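Lipoprotein (Actinomyces odontolyticus, PDB 3UP9) probably binds L-methionine as the substrate-binding lipoprotein of a membrane uptake system, and is seen with selenomethionine bound in its pocket. Local coordinates at residues A178-S186 against K234-I242. Numbering follows the deposited sequence.
Sequences AQEGGKTIS and KTWSDGSVI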
# COMPACT_ATOMS: atom_id res chain seq x y z
N ALA A 178 3.11 0.77 -8.45
CA ALA A 178 2.57 0.91 -9.79
C ALA A 178 2.55 2.40 -10.13
O ALA A 178 2.90 2.75 -11.22
CB ALA A 178 1.15 0.30 -9.90
N GLN A 179 2.18 3.23 -9.17
CA GLN A 179 2.11 4.68 -9.36
C GLN A 179 3.48 5.26 -9.70
O GLN A 179 3.61 5.99 -10.67
CB GLN A 179 1.55 5.38 -8.13
CG GLN A 179 0.05 5.19 -7.83
CD GLN A 179 -0.83 6.17 -8.58
OE1 GLN A 179 -0.79 7.38 -8.33
NE2 GLN A 179 -1.60 5.65 -9.54
N GLU A 180 4.49 4.92 -8.90
CA GLU A 180 5.86 5.33 -9.15
C GLU A 180 6.26 4.93 -10.55
O GLU A 180 6.91 5.69 -11.20
CB GLU A 180 6.83 4.70 -8.16
CG GLU A 180 7.00 5.42 -6.83
CD GLU A 180 7.32 6.87 -7.03
OE1 GLU A 180 8.42 7.18 -7.57
OE2 GLU A 180 6.43 7.69 -6.70
N GLY A 181 5.87 3.74 -11.03
CA GLY A 181 6.24 3.26 -12.37
C GLY A 181 5.45 3.73 -13.58
O GLY A 181 5.61 3.19 -14.70
N GLY A 182 4.59 4.74 -13.40
CA GLY A 182 3.78 5.29 -14.48
C GLY A 182 2.62 4.36 -14.85
O GLY A 182 2.09 4.42 -15.93
N LYS A 183 2.23 3.48 -13.96
CA LYS A 183 1.20 2.52 -14.28
C LYS A 183 -0.12 2.84 -13.56
O LYS A 183 -0.14 3.49 -12.53
CB LYS A 183 1.73 1.12 -13.96
CG LYS A 183 3.00 0.86 -14.76
CD LYS A 183 3.42 -0.59 -14.71
CE LYS A 183 4.65 -0.81 -15.57
NZ LYS A 183 4.67 0.17 -16.67
N THR A 184 -1.23 2.42 -14.13
CA THR A 184 -2.52 2.59 -13.50
C THR A 184 -3.31 1.26 -13.56
O THR A 184 -2.97 0.39 -14.32
CB THR A 184 -3.30 3.73 -14.21
OG1 THR A 184 -3.73 3.24 -15.49
CG2 THR A 184 -2.44 5.05 -14.38
N ILE A 185 -4.36 1.12 -12.77
CA ILE A 185 -5.22 -0.06 -12.80
C ILE A 185 -5.96 -0.13 -14.12
O ILE A 185 -5.92 -1.11 -14.82
CB ILE A 185 -6.17 -0.10 -11.58
CG1 ILE A 185 -5.37 -0.58 -10.35
CG2 ILE A 185 -7.39 -1.00 -11.81
CD1 ILE A 185 -4.89 -2.02 -10.38
N SER A 186 -6.63 0.93 -14.48
CA SER A 186 -7.42 0.91 -15.67
C SER A 186 -6.56 0.58 -16.89
O SER A 186 -6.99 -0.18 -17.78
CB SER A 186 -8.09 2.25 -15.85
OG SER A 186 -8.66 2.32 -17.12
N LYS A 234 -11.09 13.23 -7.77
CA LYS A 234 -10.69 14.07 -8.89
C LYS A 234 -9.35 13.60 -9.41
O LYS A 234 -9.18 13.50 -10.59
CB LYS A 234 -10.63 15.56 -8.51
CG LYS A 234 -11.99 16.25 -8.32
CD LYS A 234 -11.89 17.78 -8.26
CE LYS A 234 -11.69 18.36 -6.85
NZ LYS A 234 -12.53 19.61 -6.72
N THR A 235 -8.42 13.29 -8.53
CA THR A 235 -7.04 13.01 -8.93
C THR A 235 -6.86 11.62 -9.58
O THR A 235 -6.14 11.46 -10.57
CB THR A 235 -6.10 13.27 -7.71
OG1 THR A 235 -6.42 14.56 -7.17
CG2 THR A 235 -4.62 13.19 -8.08
N TRP A 236 -7.54 10.62 -9.04
CA TRP A 236 -7.54 9.23 -9.52
C TRP A 236 -8.90 8.82 -9.93
O TRP A 236 -9.71 8.50 -9.08
CB TRP A 236 -7.05 8.30 -8.43
CG TRP A 236 -5.62 8.56 -8.07
CD1 TRP A 236 -4.48 8.09 -8.73
CD2 TRP A 236 -5.11 9.37 -6.94
NE1 TRP A 236 -3.36 8.57 -8.12
CE2 TRP A 236 -3.66 9.36 -7.06
CE3 TRP A 236 -5.71 10.12 -5.88
CZ2 TRP A 236 -2.85 10.05 -6.15
CZ3 TRP A 236 -4.87 10.84 -4.99
CH2 TRP A 236 -3.48 10.78 -5.11
N SER A 237 -9.20 8.82 -11.22
CA SER A 237 -10.46 8.22 -11.73
C SER A 237 -10.14 7.00 -12.57
O SER A 237 -10.97 6.57 -13.27
CB SER A 237 -11.21 9.23 -12.60
OG SER A 237 -10.30 9.95 -13.40
N ASP A 238 -8.92 6.48 -12.48
CA ASP A 238 -8.42 5.33 -13.25
C ASP A 238 -8.49 4.08 -12.44
O ASP A 238 -7.76 3.14 -12.73
CB ASP A 238 -6.94 5.54 -13.62
CG ASP A 238 -6.02 5.83 -12.36
OD1 ASP A 238 -6.37 5.49 -11.20
OD2 ASP A 238 -4.91 6.40 -12.53
N GLY A 239 -9.28 4.11 -11.36
CA GLY A 239 -9.46 2.98 -10.43
C GLY A 239 -8.30 2.59 -9.53
O GLY A 239 -8.41 1.60 -8.80
N SER A 240 -7.19 3.35 -9.53
CA SER A 240 -5.99 2.96 -8.75
C SER A 240 -6.01 3.31 -7.26
O SER A 240 -5.30 2.69 -6.44
CB SER A 240 -4.69 3.56 -9.36
OG SER A 240 -4.69 3.38 -10.75
N VAL A 241 -6.84 4.28 -6.91
CA VAL A 241 -6.92 4.77 -5.55
C VAL A 241 -8.39 5.06 -5.31
O VAL A 241 -8.95 5.90 -5.98
CB VAL A 241 -6.08 6.05 -5.32
CG1 VAL A 241 -6.31 6.55 -3.90
CG2 VAL A 241 -4.60 5.83 -5.64
N ILE A 242 -9.00 4.34 -4.37
CA ILE A 242 -10.45 4.45 -4.11
C ILE A 242 -10.64 4.94 -2.67
O ILE A 242 -10.11 4.32 -1.77
CB ILE A 242 -11.13 3.06 -4.32
CG1 ILE A 242 -10.78 2.48 -5.71
CG2 ILE A 242 -12.65 3.09 -4.10
CD1 ILE A 242 -11.40 1.10 -5.96
O HOH W 1 -2.65 7.36 -11.43
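Q179, its chain bent at CG (chi2 -85°), swings its amide to W236, while S240 turns OG beside its own backbone N, toward the backbone N of I185. An Asx turn at D238 shapes the loop after helix 226-235: D238 OD1 accepts from S240 N at 2.8 Å, and from S240 OG at 2.7 Å, both from one face of the carboxylate. With its proton spent on D238, S240 OG offers an acceptor to I185 N, 3.0 Å away and nearly straight at 170°. S186 N bonds to D238 O, so two backbone N-H groups in the first turn of helix 185-188 are taken up by that loop. T184 OG1 caps G187 N of the same helix, while T184 CG2 packs 3.4 Å from D238 OD2. A water accepts from Q179 NE2 and donates to D238 OD2. Replacing D238 by alanine is likely to break the Asx turn, leaving S240 N and the water without their carboxylate partner and S240 OG free to turn from I185 N. In this periplasmic-binding-protein-like fold, S16 of helix 15-28 also bonds Q179 OE1. W236 NE1 donates to the same oxygen at 2.8 Å from above the amide plane, with ring and amide planes 61° apart.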